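PDB 6B9V: beta-lactamase-like protein from Koribacter versatilis, which probably acts as a manganese-dependent diphosphatase of the PhnP family, cleaving reactive photoproducts of FAD. Local coordinates for residues 186-189 with 190-193; 107-110 with 111-114; 28-32 with 33-37. One frame throughout, in Å; residues are numbered along the deposited sequence.

Contact 1. Residues 186-189 with 190-193; sequences SMEM and LRGL
Glu188 and Arg191 reach for each other on the outer side of the bend that follows helix 184-187. The glutamate chain folds over at chi2 (-48°), whereas the arginine runs extended from CG to NE, so the acid swings its carboxylate round to the edge of a guanidinium that has come back along the chain. Glu188 OE2 lies 3.0 Å from Arg191 NH2, close to the guanidinium plane, and is met on its syn side. The grip is lopsided: Arg191 NE sits 3.4 Å from Glu188 OE1, a weak bond, and the two planes are turned 46° apart, well short of a flat fork. Such a pair suits an exposed surface, where two long charged chains, one from inside the turn and one from just after it, can meet.

Leu190 takes the inner side. Its CG packs 3.4 Å from Ser186 O, and its side chain also touches Ala174 and Leu176 of strand 173-176 and Leu222 of helix 212-222, a nonpolar setting that fits a branched aliphatic residue.

The backbone between them closes through Leu190 N, which donates to Met187 O at 3.2 Å. A water carries the next link, donating to Glu188 O and accepting from Arg191 N. Met189 O and Arg191 O both accept from Arg169 NH1, which ties the bend to strand 163-170. The backbone from Met187 to Leu190 is a type I beta turn; the salt bridge and the water join Glu188, within it, to Arg191 just beyond it, as the chain leads from helix 184-187 toward strand 195-199 of the metallo-beta-lactamase fold.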
loop_
_atom_site.group_PDB
_atom_site.type_symbol
_atom_site.label_atom_id
_atom_site.label_comp_id
_atom_site.label_asym_id
_atom_site.label_seq_id
_atom_site.Cartn_x
_atom_site.Cartn_y
_atom_site.Cartn_z
ATOM N N SER A 186 28.538 -12.403 11.894
ATOM C CA SER A 186 27.629 -11.271 12.041
ATOM C C SER A 186 27.325 -10.957 13.507
ATOM O O SER A 186 27.136 -9.790 13.870
ATOM C CB SER A 186 26.304 -11.507 11.286
ATOM O OG SER A 186 26.511 -11.545 9.888
ATOM N N MET A 187 27.271 -11.984 14.350
ATOM C CA MET A 187 27.040 -11.756 15.768
ATOM C C MET A 187 28.162 -10.885 16.307
ATOM O O MET A 187 27.937 -10.015 17.163
ATOM C CB MET A 187 26.969 -13.070 16.541
ATOM C CG MET A 187 25.726 -13.889 16.239
ATOM S SD MET A 187 24.264 -13.217 17.023
ATOM C CE MET A 187 24.542 -13.702 18.731
ATOM N N GLU A 188 29.364 -11.105 15.779
ATOM C CA GLU A 188 30.529 -10.356 16.252
ATOM C C GLU A 188 30.497 -8.884 15.858
ATOM O O GLU A 188 31.210 -8.076 16.448
ATOM C CB GLU A 188 31.815 -11.001 15.740
ATOM C CG GLU A 188 32.156 -12.284 16.487
ATOM C CD GLU A 188 32.062 -12.115 18.002
ATOM O OE1 GLU A 188 32.667 -11.159 18.537
ATOM O OE2 GLU A 188 31.376 -12.930 18.660
ATOM N N MET A 189 29.665 -8.547 14.874
ATOM C CA MET A 189 29.530 -7.171 14.382
ATOM C C MET A 189 28.512 -6.373 15.190
ATOM O O MET A 189 28.354 -5.167 14.991
ATOM C CB MET A 189 29.096 -7.161 12.903
ATOM C CG MET A 189 30.046 -7.880 11.935
ATOM S SD MET A 189 29.323 -7.972 10.278
ATOM C CE MET A 189 29.446 -6.266 9.770
ATOM N N LEU A 190 27.794 -7.053 16.078
ATOM C CA LEU A 190 26.606 -6.469 16.687
ATOM C C LEU A 190 26.747 -6.217 18.185
ATOM O O LEU A 190 25.753 -6.071 18.882
ATOM C CB LEU A 190 25.404 -7.383 16.434
ATOM C CG LEU A 190 24.941 -7.464 14.979
ATOM C CD1 LEU A 190 23.845 -8.523 14.852
ATOM C CD2 LEU A 190 24.435 -6.109 14.498
ATOM N N ARG A 191 27.981 -6.155 18.677
ATOM C CA ARG A 191 28.193 -5.964 20.106
ATOM C C ARG A 191 28.338 -4.490 20.467
ATOM O O ARG A 191 28.743 -3.671 19.645
ATOM C CB ARG A 191 29.426 -6.740 20.576
ATOM C CG ARG A 191 29.305 -8.229 20.362
ATOM C CD ARG A 191 30.349 -8.994 21.162
ATOM N NE ARG A 191 30.323 -10.421 20.848
ATOM C CZ ARG A 191 29.455 -11.288 21.365
ATOM N NH1 ARG A 191 28.529 -10.874 22.221
ATOM N NH2 ARG A 191 29.511 -12.569 21.024
ATOM N N GLY A 192 28.004 -4.168 21.711
ATOM C CA GLY A 192 28.181 -2.824 22.223
ATOM C C GLY A 192 27.247 -1.793 21.613
ATOM O O GLY A 192 27.613 -0.629 21.505
ATOM N N LEU A 193 26.045 -2.214 21.223
ATOM C CA LEU A 193 25.018 -1.294 20.709
ATOM C C LEU A 193 24.237 -0.596 21.825
ATOM O O LEU A 193 24.061 -1.158 22.904
ATOM C CB LEU A 193 24.034 -2.052 19.816
ATOM C CG LEU A 193 24.632 -2.656 18.546
ATOM C CD1 LEU A 193 23.680 -3.685 17.947
ATOM C CD2 LEU A 193 24.968 -1.533 17.548
HETATM O O HOH W 1 30.717 -5.554 17.395
#

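Contact 2. Residues 107-110 with 111-114; sequences YANE and KTER
Across the junction from strand 104-108 to helix 110-119, the backbone passes from an extended Ala108 into the first helical turn, where Glu113 N bonds to Asn109 O at 2.9 Å and Arg114 N to Glu110 O. Asn109 stands at the N-cap. Its CG lies between the backbone N and the carbonyl carbon (chi1 62°), which turns the amide back over the helix start, and OD1 collects two donors: Thr112 N at 2.9 Å, nearly along the C=O direction, and Thr112 OG1 at 2.8 Å, tilted from the carbonyl plane. Asparagine suits the post because its short side chain offers an oxygen to an amide N-H that has no preceding helical carbonyl. Threonine suits its own because the hydroxyl faces Asn109 while the methyl branch goes to Ala108, CG2 meeting Ala108 CB at 3.7 Å. The small alanine is consistent with the close approach of the helix start to the strand, and Thr112 also touches Tyr76.

From the first residue after the cap, Glu110 pairs with Arg114 four residues later. The glutamate bends at chi2 (-76°) and presents both oxygens to one edge of the guanidinium: OE1 is 2.9 Å from Arg114 NH2 in an almost straight bond, and OE2 is 3.2 Å from Arg114 NE. Each oxygen uses its syn lone pair, and the two flat groups are 23° apart, so the fork is nearly coplanar and fixes the rotation of both ends. Lys111 CG lies above one face of that guanidinium, offset toward its rim, and Tyr122 of the second subunit packs against Lys111 and Arg114. Glu113 instead directs its carboxylate to Arg140 and Lys117. The whole is a strand-to-helix connection closed by an asparagine N-cap and followed by an i to i+4 salt bridge.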
loop_
_atom_site.group_PDB
_atom_site.type_symbol
_atom_site.label_atom_id
_atom_site.label_comp_id
_atom_site.label_asym_id
_atom_site.label_seq_id
_atom_site.Cartn_x
_atom_site.Cartn_y
_atom_site.Cartn_z
ATOM N N TYR A 107 19.650 1.825 -2.422
ATOM C CA TYR A 107 20.782 0.942 -2.184
ATOM C C TYR A 107 20.269 -0.469 -1.959
ATOM O O TYR A 107 19.429 -0.683 -1.093
ATOM C CB TYR A 107 21.599 1.437 -0.985
ATOM C CG TYR A 107 22.320 2.733 -1.276
ATOM C CD1 TYR A 107 21.671 3.959 -1.154
ATOM C CD2 TYR A 107 23.645 2.730 -1.695
ATOM C CE1 TYR A 107 22.336 5.155 -1.441
ATOM C CE2 TYR A 107 24.313 3.914 -1.981
ATOM C CZ TYR A 107 23.651 5.124 -1.850
ATOM O OH TYR A 107 24.306 6.306 -2.137
ATOM N N ALA A 108 20.764 -1.425 -2.735
ATOM C CA ALA A 108 20.295 -2.801 -2.567
ATOM C C ALA A 108 21.340 -3.799 -3.013
ATOM O O ALA A 108 22.193 -3.481 -3.852
ATOM C CB ALA A 108 18.984 -3.018 -3.347
ATOM N N ASN A 109 21.295 -5.009 -2.457
ATOM C CA ASN A 109 22.172 -6.058 -2.963
ATOM C C ASN A 109 21.647 -6.545 -4.310
ATOM O O ASN A 109 20.569 -6.126 -4.745
ATOM C CB ASN A 109 22.327 -7.217 -1.955
ATOM C CG ASN A 109 21.023 -7.939 -1.649
ATOM O OD1 ASN A 109 20.038 -7.835 -2.377
ATOM N ND2 ASN A 109 21.023 -8.696 -0.556
ATOM N N GLU A 110 22.397 -7.420 -4.969
ATOM C CA GLU A 110 22.050 -7.824 -6.330
ATOM C C GLU A 110 20.679 -8.523 -6.426
ATOM O O GLU A 110 19.926 -8.278 -7.375
ATOM C CB GLU A 110 23.144 -8.726 -6.904
ATOM C CG GLU A 110 23.004 -9.032 -8.391
ATOM C CD GLU A 110 21.913 -10.056 -8.689
ATOM O OE1 GLU A 110 21.742 -11.002 -7.882
ATOM O OE2 GLU A 110 21.214 -9.898 -9.715
ATOM N N LYS A 111 20.352 -9.401 -5.485
ATOM C CA LYS A 111 19.073 -10.110 -5.597
ATOM C C LYS A 111 17.890 -9.139 -5.428
ATOM O O LYS A 111 16.857 -9.224 -6.133
ATOM C CB LYS A 111 18.983 -11.247 -4.575
ATOM C CG LYS A 111 17.930 -12.301 -4.953
ATOM C CD LYS A 111 17.682 -13.306 -3.832
ATOM C CE LYS A 111 16.684 -14.382 -4.250
ATOM N NZ LYS A 111 15.359 -13.820 -4.633
ATOM N N THR A 112 18.062 -8.183 -4.520
ATOM C CA THR A 112 17.009 -7.207 -4.264
ATOM C C THR A 112 16.863 -6.249 -5.463
ATOM O O THR A 112 15.744 -5.924 -5.885
ATOM C CB THR A 112 17.294 -6.444 -2.970
ATOM O OG1 THR A 112 17.370 -7.383 -1.879
ATOM C CG2 THR A 112 16.206 -5.423 -2.692
ATOM N N GLU A 113 17.996 -5.814 -6.008
ATOM C CA GLU A 113 18.007 -5.010 -7.220
ATOM C C GLU A 113 17.260 -5.726 -8.345
ATOM O O GLU A 113 16.439 -5.118 -9.020
ATOM C CB GLU A 113 19.446 -4.709 -7.646
ATOM C CG GLU A 113 19.545 -4.019 -8.989
ATOM C CD GLU A 113 20.975 -3.932 -9.486
ATOM O OE1 GLU A 113 21.895 -3.894 -8.643
ATOM O OE2 GLU A 113 21.175 -3.924 -10.715
ATOM N N ARG A 114 17.554 -7.021 -8.532
ATOM C CA ARG A 114 16.917 -7.838 -9.577
ATOM C C ARG A 114 15.381 -7.816 -9.446
ATOM O O ARG A 114 14.636 -7.605 -10.443
ATOM C CB ARG A 114 17.434 -9.284 -9.504
ATOM C CG ARG A 114 17.337 -10.097 -10.790
ATOM C CD ARG A 114 17.528 -11.605 -10.520
ATOM N NE ARG A 114 18.654 -11.885 -9.624
ATOM C CZ ARG A 114 18.896 -13.062 -9.055
ATOM N NH1 ARG A 114 18.098 -14.097 -9.282
ATOM N NH2 ARG A 114 19.947 -13.211 -8.253
#

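Contact 3. Residues 28-32 with 33-37; sequences CSSSD and PHDRR. With ZN (zinc ion), chain F.
With chi1 of 172°, Ser30 turns its OG away from its own backbone N, while Asp35 holds CG opposite its carbonyl carbon (chi1 -82°); the two rotations bring the hydroxyl to the carboxylate. Ser30 OG donates to Asp35 OD2 at 2.7 Å, on the anti lone pair, the side away from OD1. The same OG accepts from Asp32 N at 3.0 Å, making an ST turn, so one small hydroxyl stitches the bend from both directions. Serine is apt here, being short and able to give and take at once.

Asp32 works on the following turn. Its OD1 takes His34 N from above the carboxylate plane at 3.1 Å, and its backbone O accepts Asp35 N at 2.8 Å, starting the short 3-10 segment 33-35. Pro33, whose ring fixes phi and which lacks an N-H, fits the first position of that segment. Asp32 OD2 and Asp35 OD2 stand 4.3 Å apart; a water donates to both, which would ease the repulsion between the acids. His34 O lies over the centre of the Arg37 guanidinium.

At the start of residues 28-32, Cys28 SG binds the zinc ion at 2.3 Å, and Cys23, Cys25 and His234 complete this site of three cysteines and one histidine. Residues 28-37 lie in the long loop between strand 2-9 and strand 41-46, with Asp35 and Arg37 bonded to His238 at the start of helix 238-244 and Arg36 paired with Glu61 of helix 59-66 in the same chain.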
loop_
_atom_site.group_PDB
_atom_site.type_symbol
_atom_site.label_atom_id
_atom_site.label_comp_id
_atom_site.label_asym_id
_atom_site.label_seq_id
_atom_site.Cartn_x
_atom_site.Cartn_y
_atom_site.Cartn_z
ATOM N N CYS A 28 -6.155 -9.091 17.017
ATOM C CA CYS A 28 -6.703 -8.335 15.880
ATOM C C CYS A 28 -7.912 -7.492 16.295
ATOM O O CYS A 28 -8.261 -6.528 15.611
ATOM C CB CYS A 28 -7.072 -9.280 14.724
ATOM S SG CYS A 28 -5.579 -9.957 13.882
ATOM N N SER A 29 -8.533 -7.850 17.414
ATOM C CA SER A 29 -9.706 -7.146 17.924
ATOM C C SER A 29 -9.300 -6.118 18.965
ATOM O O SER A 29 -10.144 -5.421 19.501
ATOM C CB SER A 29 -10.713 -8.129 18.552
ATOM O OG SER A 29 -11.143 -9.084 17.601
ATOM N N SER A 30 -8.009 -6.053 19.266
ATOM C CA SER A 30 -7.518 -5.207 20.342
ATOM C C SER A 30 -7.791 -3.726 20.069
ATOM O O SER A 30 -7.736 -3.273 18.924
ATOM C CB SER A 30 -6.016 -5.412 20.532
ATOM O OG SER A 30 -5.494 -4.463 21.448
ATOM N N SER A 31 -8.034 -2.960 21.123
ATOM C CA SER A 31 -8.164 -1.515 20.957
ATOM C C SER A 31 -6.924 -0.782 21.449
ATOM O O SER A 31 -6.886 0.448 21.472
ATOM C CB SER A 31 -9.409 -0.999 21.675
ATOM O OG SER A 31 -10.559 -1.290 20.903
ATOM N N ASP A 32 -5.905 -1.546 21.832
ATOM C CA ASP A 32 -4.611 -0.968 22.184
ATOM C C ASP A 32 -3.957 -0.461 20.905
ATOM O O ASP A 32 -3.705 -1.241 19.987
ATOM C CB ASP A 32 -3.737 -2.016 22.894
ATOM C CG ASP A 32 -2.406 -1.453 23.422
ATOM O OD1 ASP A 32 -1.980 -0.347 23.022
ATOM O OD2 ASP A 32 -1.768 -2.151 24.241
ATOM N N PRO A 33 -3.684 0.849 20.830
ATOM C CA PRO A 33 -3.067 1.410 19.618
ATOM C C PRO A 33 -1.778 0.693 19.195
ATOM O O PRO A 33 -1.489 0.593 17.996
ATOM C CB PRO A 33 -2.765 2.864 20.019
ATOM C CG PRO A 33 -3.755 3.164 21.091
ATOM C CD PRO A 33 -3.976 1.882 21.838
ATOM N N HIS A 34 -1.014 0.176 20.153
ATOM C CA HIS A 34 0.257 -0.465 19.797
ATOM C C HIS A 34 0.036 -1.859 19.197
ATOM O O HIS A 34 0.960 -2.454 18.662
ATOM C CB HIS A 34 1.184 -0.556 21.019
ATOM C CG HIS A 34 1.751 0.773 21.447
ATOM N ND1 HIS A 34 1.582 1.921 20.716
ATOM C CD2 HIS A 34 2.478 1.116 22.542
ATOM C CE1 HIS A 34 2.185 2.930 21.337
ATOM N NE2 HIS A 34 2.729 2.467 22.443
ATOM N N ASP A 35 -1.190 -2.371 19.271
ATOM C CA ASP A 35 -1.509 -3.623 18.590
ATOM C C ASP A 35 -1.883 -3.387 17.122
ATOM O O ASP A 35 -2.156 -4.336 16.396
ATOM C CB ASP A 35 -2.647 -4.369 19.309
ATOM C CG ASP A 35 -2.159 -5.182 20.507
ATOM O OD1 ASP A 35 -1.050 -5.745 20.447
ATOM O OD2 ASP A 35 -2.895 -5.266 21.512
ATOM N N ARG A 36 -1.916 -2.120 16.701
ATOM C CA ARG A 36 -2.067 -1.784 15.292
ATOM C C ARG A 36 -0.687 -1.595 14.709
ATOM O O ARG A 36 0.066 -0.726 15.158
ATOM C CB ARG A 36 -2.902 -0.515 15.093
ATOM C CG ARG A 36 -3.083 -0.105 13.629
ATOM C CD ARG A 36 -3.807 1.270 13.527
ATOM N NE ARG A 36 -4.246 1.625 12.170
ATOM C CZ ARG A 36 -3.444 2.126 11.230
ATOM N NH1 ARG A 36 -2.155 2.303 11.485
ATOM N NH2 ARG A 36 -3.917 2.436 10.027
ATOM N N ARG A 37 -0.354 -2.412 13.714
ATOM C CA ARG A 37 1.005 -2.438 13.191
ATOM C C ARG A 37 1.040 -2.439 11.659
ATOM O O ARG A 37 0.542 -3.367 11.028
ATOM C CB ARG A 37 1.741 -3.677 13.721
ATOM C CG ARG A 37 1.667 -3.888 15.243
ATOM C CD ARG A 37 2.625 -5.052 15.620
ATOM N NE ARG A 37 2.550 -5.397 17.034
ATOM C CZ ARG A 37 3.245 -4.803 18.005
ATOM N NH1 ARG A 37 4.070 -3.799 17.739
ATOM N NH2 ARG A 37 3.107 -5.215 19.259
HETATM ZN ZN ZN F . -5.725 -12.201 14.386
HETATM O O HOH W 2 -1.828 -4.802 23.969
#

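Overall arrangement
The three local contacts lie at separate points of the metallo-beta-lactamase fold, met along the chain in the order 3, 2, 1. Contacts 1 and 2 have centres about 24 Å apart, their nearest atoms about 12 Å apart; contact 3 lies farther off, about 32 Å from contact 1 and about 33 Å from contact 2 between centres. Contacts 2 and 3 sit on opposite sides of the chain's centre, yet both touch the second subunit, contact 3 through a long, weak ion pair of Arg36. Contact 2 lies close to the manganese centre, with the Thr112 side chain about 10 Å from a manganese ion and about 4 Å from that of the ligand His78. In contact 1 the Ser186 side chain is about 12 Å from that of His160, while contact 3 contributes to the separate zinc site.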